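Side-chain contacts in GH5 (Bacteroidetes bacterium AC2a, PDB 4YHE), which probably hydrolyses beta-1,4-glucosidic bonds of cellulose as a family 5 glycoside hydrolase with a beta/alpha-barrel fold: residues Q45-N48 and G49-K52; L144-G147 and K148-N152; R198-G201 and G202-T206; R279-M283 and Y284-G288. All blocks are in the same frame, centred on the assembly; numbering follows the deposited sequence.

Interaction 1: residues Q45-N48 and G49-K52; sequences QTFN and GLAK
F47 and L50 meet through one atom of each side chain on the buried flank of helix 44-53. The contact is apolar and loose: F47 CD1 lies 4.2 Å from L50 CD1. F47 leaves the helix pointing away from 49-52, and L50 CD1 meets its ring obliquely. L50 also packs against its own helix backbone. Its CG sits 3.4 Å from T46 O, because CG stands beside the backbone N (chi1 -57°) and the branch leans back over the preceding turn.

Both side chains are buried between the helix and the barrel. The protein is a closed barrel of eight parallel strands, and helix 44-53 leads into its second strand, 57-60. F47 and L50 both rest on V58 of that strand. F47 also inserts between the barrel and helix 78-93, where it meets L87, M90 and A91.

The polar contacts between the two halves are backbone bonds of an alpha helix. G49 N donates to Q45 O at 2.9 Å, and L50 N to T46 O at 3.2 Å. A51 N and K52 N continue the series to F47 O and N48 O, each with an N-H...O angle of 165°. K52 CB lies 3.3 Å from N48 O, the carbonyl that its own N binds, while the amine end leads away from the first half.

T46 OG1 is hydrogen-bonded to T43 N just before the helix and to H348 O in a loop distant in sequence. N48 OD1 accepts from Q44 NE2, one turn back.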
loop_
_atom_site.group_PDB
_atom_site.type_symbol
_atom_site.label_atom_id
_atom_site.label_comp_id
_atom_site.label_asym_id
_atom_site.label_seq_id
_atom_site.Cartn_x
_atom_site.Cartn_y
_atom_site.Cartn_z
ATOM N N GLN A 45 -0.685 -19.595 10.501
ATOM C CA GLN A 45 -1.302 -18.991 11.671
ATOM C C GLN A 45 -1.322 -17.452 11.550
ATOM O O GLN A 45 -2.249 -16.794 12.024
ATOM C CB GLN A 45 -0.577 -19.444 12.952
ATOM C CG GLN A 45 -0.796 -20.924 13.340
ATOM C CD GLN A 45 -0.292 -21.939 12.300
ATOM O OE1 GLN A 45 0.919 -21.994 11.940
ATOM N NE2 GLN A 45 -1.227 -22.764 11.800
ATOM N N THR A 46 -0.295 -16.872 10.918
ATOM C CA THR A 46 -0.303 -15.448 10.643
ATOM C C THR A 46 -1.575 -15.040 9.909
ATOM O O THR A 46 -2.319 -14.166 10.374
ATOM C CB THR A 46 0.897 -15.009 9.778
ATOM O OG1 THR A 46 2.115 -15.490 10.362
ATOM C CG2 THR A 46 0.950 -13.497 9.672
ATOM N N PHE A 47 -1.836 -15.694 8.787
ATOM C CA PHE A 47 -2.953 -15.337 7.927
ATOM C C PHE A 47 -4.292 -15.710 8.555
ATOM O O PHE A 47 -5.273 -14.980 8.393
ATOM C CB PHE A 47 -2.772 -15.964 6.559
ATOM C CG PHE A 47 -1.527 -15.481 5.871
ATOM C CD1 PHE A 47 -1.518 -14.258 5.227
ATOM C CD2 PHE A 47 -0.371 -16.221 5.915
ATOM C CE1 PHE A 47 -0.366 -13.787 4.624
ATOM C CE2 PHE A 47 0.792 -15.756 5.323
ATOM C CZ PHE A 47 0.791 -14.547 4.671
ATOM N N ASN A 48 -4.319 -16.800 9.306
ATOM C CA ASN A 48 -5.527 -17.144 10.082
ATOM C C ASN A 48 -5.888 -16.033 11.087
ATOM O O ASN A 48 -7.063 -15.662 11.262
ATOM C CB ASN A 48 -5.301 -18.480 10.831
ATOM C CG ASN A 48 -5.210 -19.689 9.891
ATOM O OD1 ASN A 48 -5.465 -19.608 8.692
ATOM N ND2 ASN A 48 -4.882 -20.835 10.462
ATOM N N GLY A 49 -4.862 -15.497 11.740
ATOM C CA GLY A 49 -5.016 -14.400 12.683
ATOM C C GLY A 49 -5.642 -13.191 12.030
ATOM O O GLY A 49 -6.544 -12.576 12.596
ATOM N N LEU A 50 -5.177 -12.861 10.824
ATOM C CA LEU A 50 -5.705 -11.716 10.107
ATOM C C LEU A 50 -7.211 -11.900 9.801
ATOM O O LEU A 50 -7.997 -11.006 10.041
ATOM C CB LEU A 50 -4.956 -11.495 8.806
ATOM C CG LEU A 50 -3.435 -11.295 8.969
ATOM C CD1 LEU A 50 -2.847 -11.038 7.597
ATOM C CD2 LEU A 50 -3.140 -10.149 9.907
ATOM N N ALA A 51 -7.582 -13.059 9.281
ATOM C CA ALA A 51 -8.977 -13.315 8.912
ATOM C C ALA A 51 -9.879 -13.312 10.123
ATOM O O ALA A 51 -10.950 -12.729 10.098
ATOM C CB ALA A 51 -9.102 -14.635 8.162
ATOM N N LYS A 52 -9.407 -13.913 11.200
ATOM C CA LYS A 52 -10.125 -13.928 12.480
ATOM C C LYS A 52 -10.373 -12.542 13.054
ATOM O O LYS A 52 -11.409 -12.290 13.682
ATOM C CB LYS A 52 -9.328 -14.753 13.480
ATOM C CG LYS A 52 -9.943 -14.859 14.852
ATOM C CD LYS A 52 -9.262 -15.990 15.611
ATOM C CE LYS A 52 -9.553 -15.936 17.102
ATOM N NZ LYS A 52 -11.017 -16.010 17.335
#

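Interaction 2: residues L144-G147 and K148-N152; sequences LQIG and KRFAN
I146 sets its CG2 methyl against the edge of the F150 ring, in the ring plane, with CG2 3.9 Å from F150 CD2. The methyl stands anti to the backbone N, which turns it along the helix toward the ring one turn on. The ring also comes close to the backbone, with F150 CD2 3.1 Å from I146 O. One ring face is occupied by R149 CG, 4.2 Å above the plane and over the centre.

These side chains sit at the C-terminal end of helix 129-149, an outer helix of the beta/alpha barrel. After a loop the chain enters strand 157-160. I146 and F150 both meet F159 of that strand and I100 of strand 97-101. F150 also touches V88 of helix 78-93.

K148 lies on the exposed flank. Its chain is extended beyond CG and runs back along the helix, with CG 3.4 Å from L144 O. That carbonyl also accepts from K148 N at 2.9 Å. R149 N bonds to Q145 O at 3.0 Å in the same pattern. At F150 the helix runs out. Its N donates to I146 O at 3.3 Å and weakly to G147 O.

The polar ends of two side chains are held by other parts of the chain. R149 bends at chi2 (73°) and forms salt bridges with D82 and D85. Q145 OE1 accepts from I76 N, and its NE2 donates to Y74 O and M141 O.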
loop_
_atom_site.group_PDB
_atom_site.type_symbol
_atom_site.label_atom_id
_atom_site.label_comp_id
_atom_site.label_asym_id
_atom_site.label_seq_id
_atom_site.Cartn_x
_atom_site.Cartn_y
_atom_site.Cartn_z
ATOM N N LEU A 144 6.324 -10.811 -16.323
ATOM C CA LEU A 144 6.000 -12.005 -17.098
ATOM C C LEU A 144 6.163 -13.271 -16.252
ATOM O O LEU A 144 5.289 -14.125 -16.255
ATOM C CB LEU A 144 6.898 -12.094 -18.325
ATOM C CG LEU A 144 6.453 -11.369 -19.588
ATOM C CD1 LEU A 144 7.547 -11.506 -20.647
ATOM C CD2 LEU A 144 5.130 -11.935 -20.110
ATOM N N GLN A 145 7.272 -13.364 -15.515
ATOM C CA GLN A 145 7.549 -14.543 -14.681
ATOM C C GLN A 145 6.557 -14.675 -13.557
ATOM O O GLN A 145 6.039 -15.774 -13.289
ATOM C CB GLN A 145 8.970 -14.480 -14.124
ATOM C CG GLN A 145 10.032 -14.715 -15.173
ATOM C CD GLN A 145 11.422 -14.461 -14.661
ATOM O OE1 GLN A 145 12.007 -15.308 -13.973
ATOM N NE2 GLN A 145 11.977 -13.302 -14.994
ATOM N N ILE A 146 6.280 -13.544 -12.891
ATOM C CA ILE A 146 5.342 -13.531 -11.817
ATOM C C ILE A 146 3.983 -13.966 -12.309
ATOM O O ILE A 146 3.344 -14.799 -11.686
ATOM C CB ILE A 146 5.232 -12.145 -11.127
ATOM C CG1 ILE A 146 6.539 -11.812 -10.414
ATOM C CG2 ILE A 146 4.074 -12.129 -10.153
ATOM C CD1 ILE A 146 6.672 -10.372 -9.955
ATOM N N GLY A 147 3.519 -13.382 -13.407
ATOM C CA GLY A 147 2.234 -13.767 -13.965
ATOM C C GLY A 147 2.197 -15.249 -14.377
ATOM O O GLY A 147 1.201 -15.936 -14.155
ATOM N N LYS A 148 3.267 -15.745 -14.972
ATOM C CA LYS A 148 3.278 -17.161 -15.383
ATOM C C LYS A 148 3.177 -18.111 -14.202
ATOM O O LYS A 148 2.478 -19.107 -14.290
ATOM C CB LYS A 148 4.493 -17.479 -16.225
ATOM C CG LYS A 148 4.289 -17.020 -17.657
ATOM C CD LYS A 148 5.563 -17.159 -18.474
ATOM C CE LYS A 148 5.411 -16.494 -19.836
ATOM N NZ LYS A 148 6.764 -16.229 -20.384
ATOM N N ARG A 149 3.800 -17.777 -13.072
ATOM C CA ARG A 149 3.670 -18.609 -11.872
ATOM C C ARG A 149 2.223 -18.671 -11.390
ATOM O O ARG A 149 1.740 -19.725 -10.933
ATOM C CB ARG A 149 4.577 -18.061 -10.761
ATOM C CG ARG A 149 4.679 -18.946 -9.553
ATOM C CD ARG A 149 5.527 -20.177 -9.875
ATOM N NE ARG A 149 5.808 -20.776 -8.618
ATOM C CZ ARG A 149 6.984 -21.052 -8.097
ATOM N NH1 ARG A 149 8.140 -20.898 -8.737
ATOM N NH2 ARG A 149 6.952 -21.551 -6.894
ATOM N N PHE A 150 1.520 -17.542 -11.488
ATOM C CA PHE A 150 0.198 -17.383 -10.868
ATOM C C PHE A 150 -0.964 -17.436 -11.875
ATOM O O PHE A 150 -2.093 -17.058 -11.575
ATOM C CB PHE A 150 0.182 -16.069 -10.046
ATOM C CG PHE A 150 1.127 -16.086 -8.871
ATOM C CD1 PHE A 150 0.903 -16.943 -7.819
ATOM C CD2 PHE A 150 2.251 -15.261 -8.833
ATOM C CE1 PHE A 150 1.765 -16.996 -6.753
ATOM C CE2 PHE A 150 3.114 -15.302 -7.766
ATOM C CZ PHE A 150 2.890 -16.175 -6.729
ATOM N N ALA A 151 -0.679 -17.957 -13.057
ATOM C CA ALA A 151 -1.635 -17.982 -14.161
ATOM C C ALA A 151 -2.915 -18.754 -13.853
ATOM O O ALA A 151 -3.964 -18.461 -14.431
ATOM C CB ALA A 151 -0.956 -18.540 -15.409
ATOM N N ASN A 152 -2.861 -19.692 -12.905
ATOM C CA ASN A 152 -4.049 -20.441 -12.505
ATOM C C ASN A 152 -4.764 -19.871 -11.299
ATOM O O ASN A 152 -5.764 -20.435 -10.844
ATOM C CB ASN A 152 -3.671 -21.897 -12.222
ATOM C CG ASN A 152 -3.041 -22.585 -13.425
ATOM O OD1 ASN A 152 -3.358 -22.291 -14.592
ATOM N ND2 ASN A 152 -2.142 -23.508 -13.147
#

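Interaction 3: residues R198-G201 and G202-T206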
loop_
_atom_site.group_PDB
_atom_site.type_symbol
_atom_site.label_atom_id
_atom_site.label_comp_id
_atom_site.label_asym_id
_atom_site.label_seq_id
_atom_site.Cartn_x
_atom_site.Cartn_y
_atom_site.Cartn_z
ATOM N N ARG A 198 -0.682 -8.785 -18.671
ATOM C CA ARG A 198 -1.674 -9.253 -19.635
ATOM C C ARG A 198 -1.074 -10.277 -20.585
ATOM O O ARG A 198 -1.768 -11.208 -20.936
ATOM C CB ARG A 198 -2.278 -8.087 -20.421
ATOM C CG ARG A 198 -3.024 -7.077 -19.557
ATOM C CD ARG A 198 -4.104 -7.689 -18.691
ATOM N NE ARG A 198 -4.821 -6.671 -17.925
ATOM C CZ ARG A 198 -5.432 -6.868 -16.754
ATOM N NH1 ARG A 198 -5.394 -8.047 -16.142
ATOM N NH2 ARG A 198 -6.056 -5.859 -16.160
ATOM N N ALA A 199 0.200 -10.129 -20.967
ATOM C CA ALA A 199 0.881 -11.125 -21.826
ATOM C C ALA A 199 1.217 -12.458 -21.110
ATOM O O ALA A 199 1.624 -13.423 -21.749
ATOM C CB ALA A 199 2.147 -10.535 -22.438
ATOM N N ALA A 200 1.070 -12.523 -19.793
ATOM C CA ALA A 200 1.524 -13.695 -19.043
ATOM C C ALA A 200 0.517 -14.837 -19.093
ATOM O O ALA A 200 0.815 -15.939 -18.624
ATOM C CB ALA A 200 1.820 -13.306 -17.588
ATOM N N GLY A 201 -0.676 -14.575 -19.625
ATOM C CA GLY A 201 -1.618 -15.653 -19.966
ATOM C C GLY A 201 -2.542 -16.068 -18.843
ATOM O O GLY A 201 -2.392 -15.647 -17.687
ATOM N N GLY A 202 -3.505 -16.908 -19.194
ATOM C CA GLY A 202 -4.434 -17.485 -18.238
ATOM C C GLY A 202 -5.215 -16.440 -17.483
ATOM O O GLY A 202 -5.718 -15.485 -18.062
ATOM N N LYS A 203 -5.303 -16.590 -16.174
ATOM C CA LYS A 203 -6.136 -15.693 -15.396
ATOM C C LYS A 203 -5.526 -14.303 -15.212
ATOM O O LYS A 203 -6.189 -13.424 -14.708
ATOM C CB LYS A 203 -6.510 -16.338 -14.080
ATOM C CG LYS A 203 -7.371 -17.587 -14.301
ATOM C CD LYS A 203 -7.643 -18.287 -12.986
ATOM C CE LYS A 203 -8.452 -19.564 -13.165
ATOM N NZ LYS A 203 -8.548 -20.317 -11.886
ATOM N N ASN A 204 -4.284 -14.099 -15.648
ATOM C CA ASN A 204 -3.747 -12.739 -15.698
ATOM C C ASN A 204 -4.526 -11.853 -16.679
ATOM O O ASN A 204 -4.348 -10.635 -16.668
ATOM C CB ASN A 204 -2.290 -12.745 -16.086
ATOM C CG ASN A 204 -1.446 -13.526 -15.117
ATOM O OD1 ASN A 204 -1.368 -13.183 -13.937
ATOM N ND2 ASN A 204 -0.834 -14.600 -15.594
ATOM N N GLU A 205 -5.351 -12.466 -17.546
ATOM C CA GLU A 205 -6.137 -11.731 -18.532
ATOM C C GLU A 205 -7.124 -10.777 -17.921
ATOM O O GLU A 205 -7.327 -9.699 -18.451
ATOM C CB GLU A 205 -6.926 -12.678 -19.457
ATOM C CG GLU A 205 -7.797 -11.980 -20.523
ATOM C CD GLU A 205 -6.990 -11.425 -21.702
ATOM O OE1 GLU A 205 -5.765 -11.212 -21.526
ATOM O OE2 GLU A 205 -7.562 -11.214 -22.813
ATOM N N THR A 206 -7.775 -11.195 -16.849
ATOM C CA THR A 206 -8.820 -10.404 -16.225
ATOM C C THR A 206 -8.542 -10.110 -14.751
ATOM O O THR A 206 -9.455 -9.772 -14.007
ATOM C CB THR A 206 -10.137 -11.167 -16.307
ATOM O OG1 THR A 206 -9.937 -12.437 -15.699
ATOM C CG2 THR A 206 -10.528 -11.362 -17.759
HETATM O O HOH W 1 -3.801 -13.014 -20.606
#
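R198 reaches across the loop that follows helix 181-199 and donates from NH1 to N204 O. This loop leads into strand 209-212 of the beta/alpha barrel and contains a short 3-10 turn, 203-204. The NH1-O distance is 2.8 Å, and N204 O lies in the guanidinium plane, at its edge. E205 O sits over one face of the same group without a hydrogen bond. R198 is bent at chi2 (-54°), which brings its CD within 3.6 Å of N204 O. NE forms a salt bridge with D230, and NH1 also donates to R207 O, so the buried guanidinium has several anchors. The R198 carbonyl is joined to E205 OE1 through a water, which donates to both.

Further on, A200 CB packs 3.6 Å from N204 ND2. G201 then leaves the helix with positive phi, and its carbonyl turns toward N204. G201 O accepts two bonds from that residue. N204 N comes from above the carbonyl plane at 3.2 Å. The side-chain amide comes in that plane: N204 ND2 to G201 O is 2.8 Å, with an N-H...O angle of 134°.

Interaction 4: residues R279-M283 and Y284-G288; sequences RLFNM and YIRRG
M283 lies across one face of the Y284 ring. Its CG is 3.6 Å from the ring centroid and only 14° off the normal, a CH-pi contact. The chain bends at chi2 (70°). M283 SD is 5.4 Å from the centroid of the Y284 ring, above the same face, a distant Met-aromatic contact. L280 comes from another direction: its CD2 lies in the ring plane at the edge, 4.0 Å from Y284 CE2. L280 and Y284 both pack on V222 of helix 218-224.

On another flank, F281 and I285 cross at about a right angle, with F281 CE1 3.6 Å from I285 CG2. N282 OD1 sits 3.2 Å above the centre of the R286 guanidinium, and the N282 amide plane is turned 35° from the guanidinium plane. This is not a hydrogen bond. A water donates to N282 O and accepts from R286 NE.

The helix has a wider pi-type turn at 281-283. L280 O accepts from Y284 N and weakly from I285 N, and R286 N donates to F281 O at 2.9 Å. V289 N bonds to Y284 O and G288 N to I285 O, with G288, at positive phi, as C-prime of a Schellman motif.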
loop_
_atom_site.group_PDB
_atom_site.type_symbol
_atom_site.label_atom_id
_atom_site.label_comp_id
_atom_site.label_asym_id
_atom_site.label_seq_id
_atom_site.Cartn_x
_atom_site.Cartn_y
_atom_site.Cartn_z
ATOM N N ARG A 279 -10.966 14.157 -3.276
ATOM C CA ARG A 279 -10.308 14.228 -4.574
ATOM C C ARG A 279 -10.192 12.865 -5.262
ATOM O O ARG A 279 -10.414 12.745 -6.446
ATOM C CB ARG A 279 -8.974 14.973 -4.436
ATOM C CG ARG A 279 -9.248 16.435 -4.083
ATOM C CD ARG A 279 -8.030 17.330 -4.161
ATOM N NE ARG A 279 -7.089 17.096 -3.086
ATOM C CZ ARG A 279 -7.172 17.587 -1.847
ATOM N NH1 ARG A 279 -8.187 18.330 -1.455
ATOM N NH2 ARG A 279 -6.201 17.309 -0.985
ATOM N N LEU A 280 -9.918 11.826 -4.483
ATOM C CA LEU A 280 -9.867 10.467 -4.981
ATOM C C LEU A 280 -11.260 9.958 -5.371
ATOM O O LEU A 280 -11.462 9.272 -6.368
ATOM C CB LEU A 280 -9.301 9.573 -3.886
ATOM C CG LEU A 280 -7.810 9.771 -3.564
ATOM C CD1 LEU A 280 -7.447 8.933 -2.333
ATOM C CD2 LEU A 280 -6.968 9.388 -4.768
ATOM N N PHE A 281 -12.209 10.277 -4.537
ATOM C CA PHE A 281 -13.578 9.891 -4.833
ATOM C C PHE A 281 -14.037 10.484 -6.148
ATOM O O PHE A 281 -14.480 9.765 -7.026
ATOM C CB PHE A 281 -14.494 10.275 -3.715
ATOM C CG PHE A 281 -15.935 9.936 -4.005
ATOM C CD1 PHE A 281 -16.423 8.659 -3.767
ATOM C CD2 PHE A 281 -16.772 10.877 -4.563
ATOM C CE1 PHE A 281 -17.725 8.331 -4.054
ATOM C CE2 PHE A 281 -18.092 10.560 -4.859
ATOM C CZ PHE A 281 -18.563 9.293 -4.609
ATOM N N ASN A 282 -13.837 11.782 -6.340
ATOM C CA ASN A 282 -14.299 12.437 -7.548
ATOM C C ASN A 282 -13.526 12.052 -8.818
ATOM O O ASN A 282 -14.110 11.935 -9.930
ATOM C CB ASN A 282 -14.284 13.962 -7.347
ATOM C CG ASN A 282 -15.297 14.428 -6.320
ATOM O OD1 ASN A 282 -16.400 13.908 -6.228
ATOM N ND2 ASN A 282 -14.925 15.423 -5.549
ATOM N N MET A 283 -12.219 11.866 -8.690
ATOM C CA MET A 283 -11.417 11.513 -9.842
ATOM C C MET A 283 -11.639 10.064 -10.311
ATOM O O MET A 283 -11.625 9.788 -11.497
ATOM C CB MET A 283 -9.934 11.726 -9.547
ATOM C CG MET A 283 -9.053 11.582 -10.762
ATOM S SD MET A 283 -9.300 12.962 -11.906
ATOM C CE MET A 283 -8.054 12.618 -13.140
ATOM N N TYR A 284 -11.849 9.146 -9.372
ATOM C CA TYR A 284 -11.788 7.737 -9.667
ATOM C C TYR A 284 -13.153 7.056 -9.331
ATOM O O TYR A 284 -13.853 6.589 -10.227
ATOM C CB TYR A 284 -10.598 7.091 -8.928
ATOM C CG TYR A 284 -9.238 7.695 -9.322
ATOM C CD1 TYR A 284 -8.836 7.739 -10.638
ATOM C CD2 TYR A 284 -8.381 8.223 -8.353
ATOM C CE1 TYR A 284 -7.590 8.281 -11.004
ATOM C CE2 TYR A 284 -7.161 8.798 -8.700
ATOM C CZ TYR A 284 -6.765 8.829 -10.008
ATOM O OH TYR A 284 -5.518 9.416 -10.347
ATOM N N ILE A 285 -13.505 7.004 -8.072
ATOM C CA ILE A 285 -14.646 6.196 -7.648
ATOM C C ILE A 285 -15.903 6.616 -8.430
ATOM O O ILE A 285 -16.627 5.770 -8.952
ATOM C CB ILE A 285 -14.942 6.339 -6.170
ATOM C CG1 ILE A 285 -13.767 5.878 -5.289
ATOM C CG2 ILE A 285 -16.228 5.580 -5.803
ATOM C CD1 ILE A 285 -13.382 4.419 -5.405
ATOM N N ARG A 286 -16.148 7.925 -8.483
ATOM C CA ARG A 286 -17.337 8.487 -9.138
ATOM C C ARG A 286 -17.425 8.094 -10.622
ATOM O O ARG A 286 -18.503 8.068 -11.194
ATOM C CB ARG A 286 -17.325 10.017 -8.935
ATOM C CG ARG A 286 -18.555 10.755 -9.401
ATOM C CD ARG A 286 -18.607 12.205 -8.923
ATOM N NE ARG A 286 -17.514 13.051 -9.436
ATOM C CZ ARG A 286 -17.472 14.389 -9.314
ATOM N NH1 ARG A 286 -18.450 15.038 -8.695
ATOM N NH2 ARG A 286 -16.442 15.086 -9.806
ATOM N N ARG A 287 -16.280 7.772 -11.220
ATOM C CA ARG A 287 -16.144 7.339 -12.578
ATOM C C ARG A 287 -16.087 5.816 -12.719
ATOM O O ARG A 287 -15.794 5.333 -13.791
ATOM C CB ARG A 287 -14.822 7.891 -13.175
ATOM C CG ARG A 287 -14.582 9.360 -12.934
ATOM C CD ARG A 287 -15.456 10.205 -13.835
ATOM N NE ARG A 287 -15.231 9.920 -15.253
ATOM C CZ ARG A 287 -14.145 10.284 -15.952
ATOM N NH1 ARG A 287 -13.147 10.973 -15.404
ATOM N NH2 ARG A 287 -14.055 9.960 -17.229
ATOM N N GLY A 288 -16.322 5.068 -11.656
ATOM C CA GLY A 288 -16.249 3.607 -11.717
ATOM C C GLY A 288 -14.847 3.015 -11.680
ATOM O O GLY A 288 -14.649 1.859 -12.108
HETATM O O HOH W 2 -15.832 12.983 -11.646
#

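All four contacts lie on or just after outer helices of one beta/alpha barrel, with centres 18 to 23 Å from the chain centre. Interactions 2 and 3 are direct neighbours, their centres about 8 Å apart. G147 O accepts from N204 ND2 at 2.8 Å, joining the end of helix 129-149 to G201, just past helix 181-199. A151 O and K203 N are 2.9 Å apart, a probable hydrogen bond. Interactions 1 and 4 have centres about 32 Å apart. F47 and F150 both pack against helix 78-93. In this family the active site lies at the C-terminal strand ends; interactions 2, 3 and 4 lie where helices lead into strands, probably on the barrel's opposite side.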